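Local coordinates for protein lipase aflb (Neosartorya fumigata, PDB 6IDY) that probably hydrolyses the ester bonds of lipids, as a fungal lipase with the core sheet of an alpha/beta-hydrolase, at residues Ile259-Val267 with Ile320-Ala331; Leu276-Gln287 with Val422-Pro433. All blocks are in the same frame, centred on the assembly; numbering follows the deposited sequence.

Interaction 1 of 2, residues Ile259-Val267 with Ile320-Ala331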
loop_
_atom_site.group_PDB
_atom_site.type_symbol
_atom_site.label_atom_id
_atom_site.label_comp_id
_atom_site.label_asym_id
_atom_site.label_seq_id
_atom_site.Cartn_x
_atom_site.Cartn_y
_atom_site.Cartn_z
ATOM N N ILE A 259 4.086 4.694 3.057
ATOM C CA ILE A 259 3.753 3.847 4.209
ATOM C C ILE A 259 4.268 2.437 3.931
ATOM O O ILE A 259 3.926 1.853 2.897
ATOM C CB ILE A 259 2.223 3.863 4.502
ATOM C CG1 ILE A 259 1.628 5.316 4.496
ATOM C CG2 ILE A 259 1.880 3.097 5.780
ATOM C CD1 ILE A 259 2.210 6.360 5.558
ATOM N N SER A 260 5.115 1.910 4.847
ATOM C CA SER A 260 5.749 0.578 4.779
ATOM C C SER A 260 6.328 0.312 3.379
ATOM O O SER A 260 5.998 -0.719 2.780
ATOM C CB SER A 260 4.744 -0.514 5.159
ATOM O OG SER A 260 4.259 -0.323 6.476
ATOM N N PRO A 261 7.143 1.234 2.801
ATOM C CA PRO A 261 7.643 0.989 1.442
ATOM C C PRO A 261 8.792 0.004 1.394
ATOM O O PRO A 261 9.663 0.020 2.256
ATOM C CB PRO A 261 8.066 2.377 0.981
ATOM C CG PRO A 261 8.519 3.051 2.244
ATOM C CD PRO A 261 7.674 2.508 3.345
ATOM N N ASP A 262 8.803 -0.847 0.368
ATOM C CA ASP A 262 9.869 -1.830 0.199
ATOM C C ASP A 262 10.746 -1.430 -0.981
ATOM O O ASP A 262 10.819 -2.140 -1.985
ATOM C CB ASP A 262 9.292 -3.258 0.095
ATOM C CG ASP A 262 8.366 -3.517 -1.073
ATOM O OD1 ASP A 262 7.565 -2.614 -1.414
ATOM O OD2 ASP A 262 8.433 -4.623 -1.641
ATOM N N PHE A 263 11.438 -0.281 -0.848
ATOM C CA PHE A 263 12.305 0.275 -1.899
ATOM C C PHE A 263 13.474 -0.621 -2.269
ATOM O O PHE A 263 14.082 -0.414 -3.322
ATOM C CB PHE A 263 12.790 1.695 -1.561
ATOM C CG PHE A 263 11.690 2.722 -1.462
ATOM C CD1 PHE A 263 10.887 3.014 -2.560
ATOM C CD2 PHE A 263 11.490 3.437 -0.288
ATOM C CE1 PHE A 263 9.877 3.977 -2.470
ATOM C CE2 PHE A 263 10.515 4.438 -0.218
ATOM C CZ PHE A 263 9.699 4.682 -1.298
ATOM N N HIS A 264 13.771 -1.634 -1.432
ATOM C CA HIS A 264 14.809 -2.619 -1.721
ATOM C C HIS A 264 14.182 -4.017 -1.700
ATOM O O HIS A 264 14.889 -5.013 -1.678
ATOM C CB HIS A 264 15.975 -2.532 -0.713
ATOM C CG HIS A 264 17.298 -2.967 -1.287
ATOM N ND1 HIS A 264 17.425 -4.140 -2.023
ATOM C CD2 HIS A 264 18.514 -2.389 -1.189
ATOM C CE1 HIS A 264 18.701 -4.216 -2.366
ATOM N NE2 HIS A 264 19.390 -3.180 -1.897
ATOM N N GLY A 265 12.860 -4.078 -1.727
ATOM C CA GLY A 265 12.140 -5.341 -1.650
ATOM C C GLY A 265 12.275 -5.983 -0.280
ATOM O O GLY A 265 12.436 -5.294 0.733
ATOM N N THR A 266 12.255 -7.313 -0.244
ATOM C CA THR A 266 12.336 -8.064 1.004
ATOM C C THR A 266 13.065 -9.380 0.842
ATOM O O THR A 266 13.071 -9.968 -0.241
ATOM C CB THR A 266 10.933 -8.236 1.625
ATOM O OG1 THR A 266 11.059 -8.882 2.888
ATOM C CG2 THR A 266 9.974 -9.018 0.739
ATOM N N VAL A 267 13.664 -9.851 1.928
ATOM C CA VAL A 267 14.362 -11.135 1.907
ATOM C C VAL A 267 13.455 -12.250 2.364
ATOM O O VAL A 267 12.462 -12.009 3.060
ATOM C CB VAL A 267 15.670 -11.139 2.727
ATOM C CG1 VAL A 267 16.681 -10.194 2.129
ATOM C CG2 VAL A 267 15.421 -10.830 4.201
ATOM N N ILE A 320 5.806 -8.612 6.569
ATOM C CA ILE A 320 5.922 -8.823 5.122
ATOM C C ILE A 320 7.315 -8.486 4.615
ATOM O O ILE A 320 7.889 -9.240 3.829
ATOM C CB ILE A 320 4.856 -7.956 4.363
ATOM C CG1 ILE A 320 3.401 -8.166 4.892
ATOM C CG2 ILE A 320 4.946 -8.144 2.846
ATOM C CD1 ILE A 320 2.787 -9.489 4.765
ATOM N N VAL A 321 7.814 -7.316 5.017
ATOM C CA VAL A 321 9.086 -6.761 4.568
ATOM C C VAL A 321 10.105 -6.777 5.680
ATOM O O VAL A 321 9.826 -6.314 6.783
ATOM C CB VAL A 321 8.898 -5.327 3.983
ATOM C CG1 VAL A 321 10.212 -4.758 3.440
ATOM C CG2 VAL A 321 7.807 -5.296 2.910
ATOM N N GLN A 322 11.294 -7.313 5.382
ATOM C CA GLN A 322 12.426 -7.304 6.293
ATOM C C GLN A 322 13.722 -7.177 5.495
ATOM O O GLN A 322 13.830 -7.761 4.417
ATOM C CB GLN A 322 12.471 -8.520 7.232
ATOM C CG GLN A 322 11.691 -8.381 8.562
ATOM C CD GLN A 322 11.665 -7.041 9.298
ATOM O OE1 GLN A 322 12.701 -6.460 9.685
ATOM N NE2 GLN A 322 10.451 -6.550 9.552
ATOM N N PRO A 323 14.718 -6.425 6.000
ATOM C CA PRO A 323 14.714 -5.654 7.255
ATOM C C PRO A 323 13.912 -4.347 7.152
ATOM O O PRO A 323 13.899 -3.697 6.098
ATOM C CB PRO A 323 16.207 -5.423 7.514
ATOM C CG PRO A 323 16.788 -5.304 6.149
ATOM C CD PRO A 323 16.004 -6.286 5.291
ATOM N N MET A 324 13.201 -4.005 8.241
ATOM C CA MET A 324 12.437 -2.761 8.377
ATOM C C MET A 324 12.854 -2.000 9.647
ATOM O O MET A 324 12.054 -1.298 10.262
ATOM C CB MET A 324 10.915 -2.991 8.291
ATOM C CG MET A 324 10.389 -3.091 6.874
ATOM S SD MET A 324 10.684 -1.646 5.827
ATOM C CE MET A 324 9.052 -1.415 5.160
ATOM N N SER A 325 14.127 -2.162 10.027
ATOM C CA SER A 325 14.810 -1.495 11.140
ATOM C C SER A 325 16.295 -1.462 10.784
ATOM O O SER A 325 16.723 -2.175 9.869
ATOM C CB SER A 325 14.598 -2.253 12.452
ATOM O OG SER A 325 15.382 -3.431 12.527
ATOM N N GLY A 326 17.070 -0.664 11.505
ATOM C CA GLY A 326 18.500 -0.560 11.243
ATOM C C GLY A 326 18.848 0.279 10.031
ATOM O O GLY A 326 17.967 0.823 9.359
ATOM N N SER A 327 20.143 0.377 9.740
ATOM C CA SER A 327 20.669 1.200 8.656
ATOM C C SER A 327 20.401 0.655 7.264
ATOM O O SER A 327 20.500 1.416 6.303
ATOM C CB SER A 327 22.158 1.458 8.862
ATOM O OG SER A 327 22.343 2.121 10.103
ATOM N N GLN A 328 20.061 -0.649 7.144
ATOM C CA GLN A 328 19.796 -1.282 5.838
ATOM C C GLN A 328 18.301 -1.435 5.520
ATOM O O GLN A 328 17.968 -2.036 4.503
ATOM C CB GLN A 328 20.534 -2.643 5.696
ATOM C CG GLN A 328 21.950 -2.713 6.314
ATOM C CD GLN A 328 22.901 -1.649 5.813
ATOM O OE1 GLN A 328 22.873 -1.232 4.642
ATOM N NE2 GLN A 328 23.781 -1.198 6.693
ATOM N N ALA A 329 17.406 -0.895 6.377
ATOM C CA ALA A 329 15.945 -0.968 6.208
ATOM C C ALA A 329 15.510 -0.682 4.774
ATOM O O ALA A 329 15.985 0.274 4.158
ATOM C CB ALA A 329 15.240 -0.021 7.180
ATOM N N SER A 330 14.636 -1.550 4.232
ATOM C CA SER A 330 14.136 -1.472 2.859
ATOM C C SER A 330 13.445 -0.144 2.535
ATOM O O SER A 330 13.447 0.293 1.383
ATOM C CB SER A 330 13.178 -2.625 2.588
ATOM O OG SER A 330 12.890 -2.681 1.204
ATOM N N ALA A 331 12.861 0.486 3.549
ATOM C CA ALA A 331 12.127 1.735 3.404
ATOM C C ALA A 331 12.988 2.970 3.238
ATOM O O ALA A 331 12.478 4.002 2.819
ATOM C CB ALA A 331 11.204 1.908 4.588
#

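Interaction 2 of 2, residues Leu276-Gln287 with Val422-Pro433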
loop_
_atom_site.group_PDB
_atom_site.type_symbol
_atom_site.label_atom_id
_atom_site.label_comp_id
_atom_site.label_asym_id
_atom_site.label_seq_id
_atom_site.Cartn_x
_atom_site.Cartn_y
_atom_site.Cartn_z
ATOM N N LEU A 276 3.522 -15.025 -0.480
ATOM C CA LEU A 276 3.056 -16.405 -0.646
ATOM C C LEU A 276 4.038 -17.474 -0.153
ATOM O O LEU A 276 3.593 -18.538 0.277
ATOM C CB LEU A 276 2.647 -16.662 -2.114
ATOM C CG LEU A 276 1.885 -17.971 -2.421
ATOM C CD1 LEU A 276 0.586 -18.072 -1.621
ATOM C CD2 LEU A 276 1.611 -18.108 -3.902
ATOM N N ALA A 277 5.355 -17.201 -0.194
ATOM C CA ALA A 277 6.393 -18.142 0.259
ATOM C C ALA A 277 6.307 -19.491 -0.482
ATOM O O ALA A 277 6.457 -20.560 0.108
ATOM C CB ALA A 277 6.347 -18.326 1.780
ATOM N N ALA A 278 6.089 -19.419 -1.799
ATOM C CA ALA A 278 5.965 -20.586 -2.668
ATOM C C ALA A 278 6.917 -20.482 -3.873
ATOM O O ALA A 278 7.640 -19.489 -4.012
ATOM C CB ALA A 278 4.520 -20.708 -3.140
ATOM N N LEU A 279 6.932 -21.513 -4.724
ATOM C CA LEU A 279 7.740 -21.532 -5.949
ATOM C C LEU A 279 6.984 -20.861 -7.110
ATOM O O LEU A 279 7.610 -20.211 -7.935
ATOM C CB LEU A 279 8.142 -22.970 -6.331
ATOM C CG LEU A 279 9.118 -23.698 -5.377
ATOM C CD1 LEU A 279 9.211 -25.160 -5.726
ATOM C CD2 LEU A 279 10.507 -23.060 -5.403
ATOM N N ALA A 280 5.650 -21.047 -7.185
ATOM C CA ALA A 280 4.787 -20.459 -8.220
ATOM C C ALA A 280 3.970 -19.332 -7.580
ATOM O O ALA A 280 3.140 -19.563 -6.696
ATOM C CB ALA A 280 3.880 -21.522 -8.834
ATOM N N CYS A 281 4.284 -18.098 -7.975
ATOM C CA CYS A 281 3.699 -16.892 -7.393
ATOM C C CYS A 281 3.193 -15.946 -8.466
ATOM O O CYS A 281 2.622 -16.405 -9.440
ATOM C CB CYS A 281 4.723 -16.230 -6.475
ATOM S SG CYS A 281 5.511 -17.384 -5.323
ATOM N N THR A 282 3.349 -14.630 -8.281
ATOM C CA THR A 282 2.902 -13.660 -9.277
ATOM C C THR A 282 4.110 -12.812 -9.683
ATOM O O THR A 282 5.097 -12.806 -8.933
ATOM C CB THR A 282 1.690 -12.821 -8.777
ATOM O OG1 THR A 282 2.144 -11.630 -8.139
ATOM C CG2 THR A 282 0.732 -13.597 -7.870
ATOM N N PRO A 283 4.067 -12.080 -10.833
ATOM C CA PRO A 283 5.217 -11.238 -11.209
ATOM C C PRO A 283 5.653 -10.258 -10.122
ATOM O O PRO A 283 6.841 -10.205 -9.831
ATOM C CB PRO A 283 4.722 -10.498 -12.459
ATOM C CG PRO A 283 3.705 -11.395 -13.047
ATOM C CD PRO A 283 3.002 -12.003 -11.859
ATOM N N SER A 284 4.703 -9.511 -9.504
ATOM C CA SER A 284 5.034 -8.523 -8.471
ATOM C C SER A 284 5.589 -9.145 -7.197
ATOM O O SER A 284 6.408 -8.504 -6.544
ATOM C CB SER A 284 3.857 -7.604 -8.170
ATOM O OG SER A 284 2.901 -8.215 -7.323
ATOM N N LEU A 285 5.171 -10.386 -6.851
ATOM C CA LEU A 285 5.710 -11.069 -5.669
ATOM C C LEU A 285 7.186 -11.384 -5.902
ATOM O O LEU A 285 8.017 -11.025 -5.069
ATOM C CB LEU A 285 4.925 -12.349 -5.297
ATOM C CG LEU A 285 3.422 -12.207 -4.959
ATOM C CD1 LEU A 285 2.884 -13.472 -4.310
ATOM C CD2 LEU A 285 3.146 -11.011 -4.038
ATOM N N TRP A 286 7.514 -11.984 -7.070
ATOM C CA TRP A 286 8.888 -12.309 -7.425
ATOM C C TRP A 286 9.776 -11.079 -7.560
ATOM O O TRP A 286 10.910 -11.112 -7.081
ATOM C CB TRP A 286 8.962 -13.203 -8.673
ATOM C CG TRP A 286 8.738 -14.656 -8.367
ATOM C CD1 TRP A 286 7.767 -15.460 -8.882
ATOM C CD2 TRP A 286 9.468 -15.460 -7.422
ATOM N NE1 TRP A 286 7.861 -16.723 -8.339
ATOM C CE2 TRP A 286 8.902 -16.752 -7.448
ATOM C CE3 TRP A 286 10.563 -15.217 -6.570
ATOM C CZ2 TRP A 286 9.380 -17.794 -6.650
ATOM C CZ3 TRP A 286 11.051 -16.257 -5.796
ATOM C CH2 TRP A 286 10.464 -17.528 -5.842
ATOM N N GLN A 287 9.253 -9.982 -8.143
ATOM C CA GLN A 287 10.005 -8.723 -8.317
ATOM C C GLN A 287 10.351 -8.033 -7.003
ATOM O O GLN A 287 11.300 -7.257 -6.958
ATOM C CB GLN A 287 9.231 -7.741 -9.206
ATOM C CG GLN A 287 9.224 -8.153 -10.667
ATOM C CD GLN A 287 8.263 -7.323 -11.474
ATOM O OE1 GLN A 287 7.089 -7.153 -11.125
ATOM N NE2 GLN A 287 8.746 -6.810 -12.589
ATOM N N VAL A 422 -3.962 -13.301 -4.232
ATOM C CA VAL A 422 -2.733 -14.063 -4.523
ATOM C C VAL A 422 -3.085 -15.478 -5.011
ATOM O O VAL A 422 -2.594 -15.910 -6.063
ATOM C CB VAL A 422 -1.729 -14.075 -3.325
ATOM C CG1 VAL A 422 -0.613 -15.093 -3.542
ATOM C CG2 VAL A 422 -1.123 -12.696 -3.108
ATOM N N LEU A 423 -3.979 -16.163 -4.277
ATOM C CA LEU A 423 -4.382 -17.531 -4.599
ATOM C C LEU A 423 -5.153 -17.641 -5.908
ATOM O O LEU A 423 -4.916 -18.587 -6.658
ATOM C CB LEU A 423 -5.139 -18.184 -3.430
ATOM C CG LEU A 423 -4.375 -18.289 -2.082
ATOM C CD1 LEU A 423 -5.160 -19.106 -1.068
ATOM C CD2 LEU A 423 -2.985 -18.895 -2.251
ATOM N N ALA A 424 -6.008 -16.656 -6.226
ATOM C CA ALA A 424 -6.787 -16.657 -7.474
ATOM C C ALA A 424 -5.976 -16.207 -8.695
ATOM O O ALA A 424 -6.427 -16.414 -9.820
ATOM C CB ALA A 424 -8.020 -15.777 -7.324
ATOM N N TYR A 425 -4.800 -15.579 -8.489
ATOM C CA TYR A 425 -3.979 -15.092 -9.599
ATOM C C TYR A 425 -3.499 -16.232 -10.475
ATOM O O TYR A 425 -2.862 -17.165 -9.991
ATOM C CB TYR A 425 -2.794 -14.244 -9.112
ATOM C CG TYR A 425 -2.051 -13.558 -10.240
ATOM C CD1 TYR A 425 -1.046 -14.219 -10.945
ATOM C CD2 TYR A 425 -2.347 -12.246 -10.602
ATOM C CE1 TYR A 425 -0.362 -13.592 -11.987
ATOM C CE2 TYR A 425 -1.654 -11.604 -11.625
ATOM C CZ TYR A 425 -0.663 -12.282 -12.316
ATOM O OH TYR A 425 0.022 -11.660 -13.333
ATOM N N LYS A 426 -3.829 -16.149 -11.767
ATOM C CA LYS A 426 -3.475 -17.142 -12.778
ATOM C C LYS A 426 -3.152 -16.431 -14.098
ATOM O O LYS A 426 -3.837 -15.468 -14.434
ATOM C CB LYS A 426 -4.614 -18.167 -12.977
ATOM C CG LYS A 426 -4.832 -19.081 -11.779
ATOM C CD LYS A 426 -6.081 -19.946 -11.886
ATOM C CE LYS A 426 -6.333 -20.654 -10.573
ATOM N NZ LYS A 426 -7.236 -21.827 -10.729
ATOM N N PRO A 427 -2.124 -16.866 -14.864
ATOM C CA PRO A 427 -1.205 -17.979 -14.575
ATOM C C PRO A 427 -0.119 -17.589 -13.578
ATOM O O PRO A 427 0.331 -16.445 -13.574
ATOM C CB PRO A 427 -0.667 -18.350 -15.961
ATOM C CG PRO A 427 -0.697 -17.063 -16.744
ATOM C CD PRO A 427 -1.795 -16.204 -16.145
ATOM N N LYS A 428 0.264 -18.525 -12.696
ATOM C CA LYS A 428 1.316 -18.266 -11.719
ATOM C C LYS A 428 2.683 -18.378 -12.378
ATOM O O LYS A 428 2.798 -18.969 -13.453
ATOM C CB LYS A 428 1.166 -19.135 -10.459
ATOM C CG LYS A 428 0.147 -18.536 -9.500
ATOM C CD LYS A 428 0.038 -19.270 -8.184
ATOM C CE LYS A 428 -1.035 -18.650 -7.316
ATOM N NZ LYS A 428 -2.405 -18.909 -7.842
ATOM N N THR A 429 3.692 -17.709 -11.807
ATOM C CA THR A 429 5.035 -17.650 -12.389
ATOM C C THR A 429 6.093 -18.106 -11.399
ATOM O O THR A 429 5.950 -17.878 -10.203
ATOM C CB THR A 429 5.352 -16.218 -12.882
ATOM O OG1 THR A 429 5.406 -15.345 -11.758
ATOM C CG2 THR A 429 4.332 -15.686 -13.885
ATOM N N PHE A 430 7.176 -18.700 -11.913
ATOM C CA PHE A 430 8.299 -19.185 -11.110
ATOM C C PHE A 430 9.439 -18.169 -10.975
ATOM O O PHE A 430 10.361 -18.395 -10.198
ATOM C CB PHE A 430 8.826 -20.500 -11.700
ATOM C CG PHE A 430 8.014 -21.702 -11.299
ATOM C CD1 PHE A 430 6.774 -21.954 -11.885
ATOM C CD2 PHE A 430 8.493 -22.598 -10.353
ATOM C CE1 PHE A 430 6.025 -23.076 -11.517
ATOM C CE2 PHE A 430 7.744 -23.720 -9.990
ATOM C CZ PHE A 430 6.523 -23.955 -10.578
ATOM N N GLY A 431 9.380 -17.084 -11.738
ATOM C CA GLY A 431 10.402 -16.045 -11.713
ATOM C C GLY A 431 9.881 -14.703 -12.162
ATOM O O GLY A 431 8.782 -14.615 -12.706
ATOM N N GLU A 432 10.668 -13.647 -11.930
ATOM C CA GLU A 432 10.319 -12.276 -12.301
ATOM C C GLU A 432 10.300 -12.067 -13.835
ATOM O O GLU A 432 11.054 -12.745 -14.544
ATOM C CB GLU A 432 11.275 -11.283 -11.617
ATOM C CG GLU A 432 12.710 -11.331 -12.125
ATOM C CD GLU A 432 13.630 -10.282 -11.541
ATOM O OE1 GLU A 432 13.236 -9.093 -11.509
ATOM O OE2 GLU A 432 14.748 -10.650 -11.116
ATOM N N PRO A 433 9.491 -11.120 -14.374
ATOM C CA PRO A 433 9.508 -10.907 -15.833
ATOM C C PRO A 433 10.757 -10.157 -16.327
ATOM O O PRO A 433 11.578 -9.695 -15.524
ATOM C CB PRO A 433 8.226 -10.103 -16.087
ATOM C CG PRO A 433 7.971 -9.386 -14.830
ATOM C CD PRO A 433 8.515 -10.228 -13.708
HETATM O O HOH W 1 10.375 -20.402 -8.403
HETATM O O HOH W 2 11.318 -7.993 -13.274
#

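Interaction 1 of 2, residues Ile259-Val267 with Ile320-Ala331
V267 N donates to Q322 O (3.3 Å, 167° at the hydrogen), joining two irregular loops that leave neighbouring parallel strands, 253-259 and 310-314, of the alpha/beta-hydrolase sheet. The first loop folds into a type I turn from D262 to G265; the second passes a cis peptide before P323 and turns again from G326 to A329, which returns S330 and A331 to the first.

S330 is the centre of the contact. Its OG, turned anti to its own backbone N (chi1 -170°), accepts from H264 N at 3.0 Å and donates to G265 O at 2.7 Å, in the carbonyl plane and on a lone pair. One hydroxyl thus ties down two residues of the D262-G265 turn. T266 supplies the hydroxyl from the other loop: its OG1 accepts from Q322 N at 3.0 Å.

Between these polar points the packing is apolar: both methyls of V321 lie against D262 CB, and A331 CB touches P261 CG at 3.7 Å. M324, bent at chi2 and chi3, rests its CE against P261 O at 3.3 Å. S260, which also touches M324 CE, bonds through OG to H361 O. At the F263 ring A331 O sits at the edge, near the plane, 3.3 Å from CD2.

Interaction 2 of 2, residues Leu276-Gln287 with Val422-Pro433
The indole of W286 has the backbone of F430 and G431 across one face, with G431 CA 4.1 Å from the centroid of the five-membered ring in a CH-pi contact, while T429 O lies at its edge. NE1 donates to that oxygen at 2.9 Å, the acceptor close to the ring plane but the bond bent to 132°. The F430 ring takes A280 CB over a face, 4.2 Å from its centroid, with the carbonyl carbon of L279 towards the rim. Y425 carries T282 CB over a face, and its OH, hydrogen-bonded to N203, comes up to P283 CD.

Among these rings C281 and T429 form a single antiparallel, hydrogen-bonded bridge: C281 N to T429 O at 2.8 Å and T429 N to C281 O at 2.9 Å. C281 is itself tied by a disulfide to C273. K428 runs its aliphatic chain past C281 O and A280 O, and the bend at chi4 (70°) puts NZ 2.8 Å from both L423 O and Y425 O, where helix 414-424 ends. L276 slides past V422 CG1, its CD1 also meeting L423 CD2 at 3.7 Å.

T429 O therefore serves two donors, C281 N and W286 NE1, from opposite faces of its carbonyl plane, so one carbonyl oxygen couples the short bridge to the indole and probably helps set the ring's orientation; the lysine ammonium probably also offsets the negative end of the helix dipole.

In the fold
Interaction 1 is largely buried and joins two loops leaving adjacent strands of the central sheet; the loop after strand 310-314 is where many alpha/beta-hydrolases carry the catalytic acid. Interaction 2 lies farther out, partly open to solvent, and joins the chain leading into and through helix 283-287 to the end of helix 414-424 and the tail after it. Their first segments belong to one connection, 259-267 preceding 276-287; Q288, the residue after 276-287, holds D262 of 259-267. The contacts do not touch, their nearest atoms being about 6 Å apart. Interaction 1 relies on serine and threonine hydroxyls meeting backbone groups, interaction 2 on aromatic faces, a backbone bridge and two bridging waters.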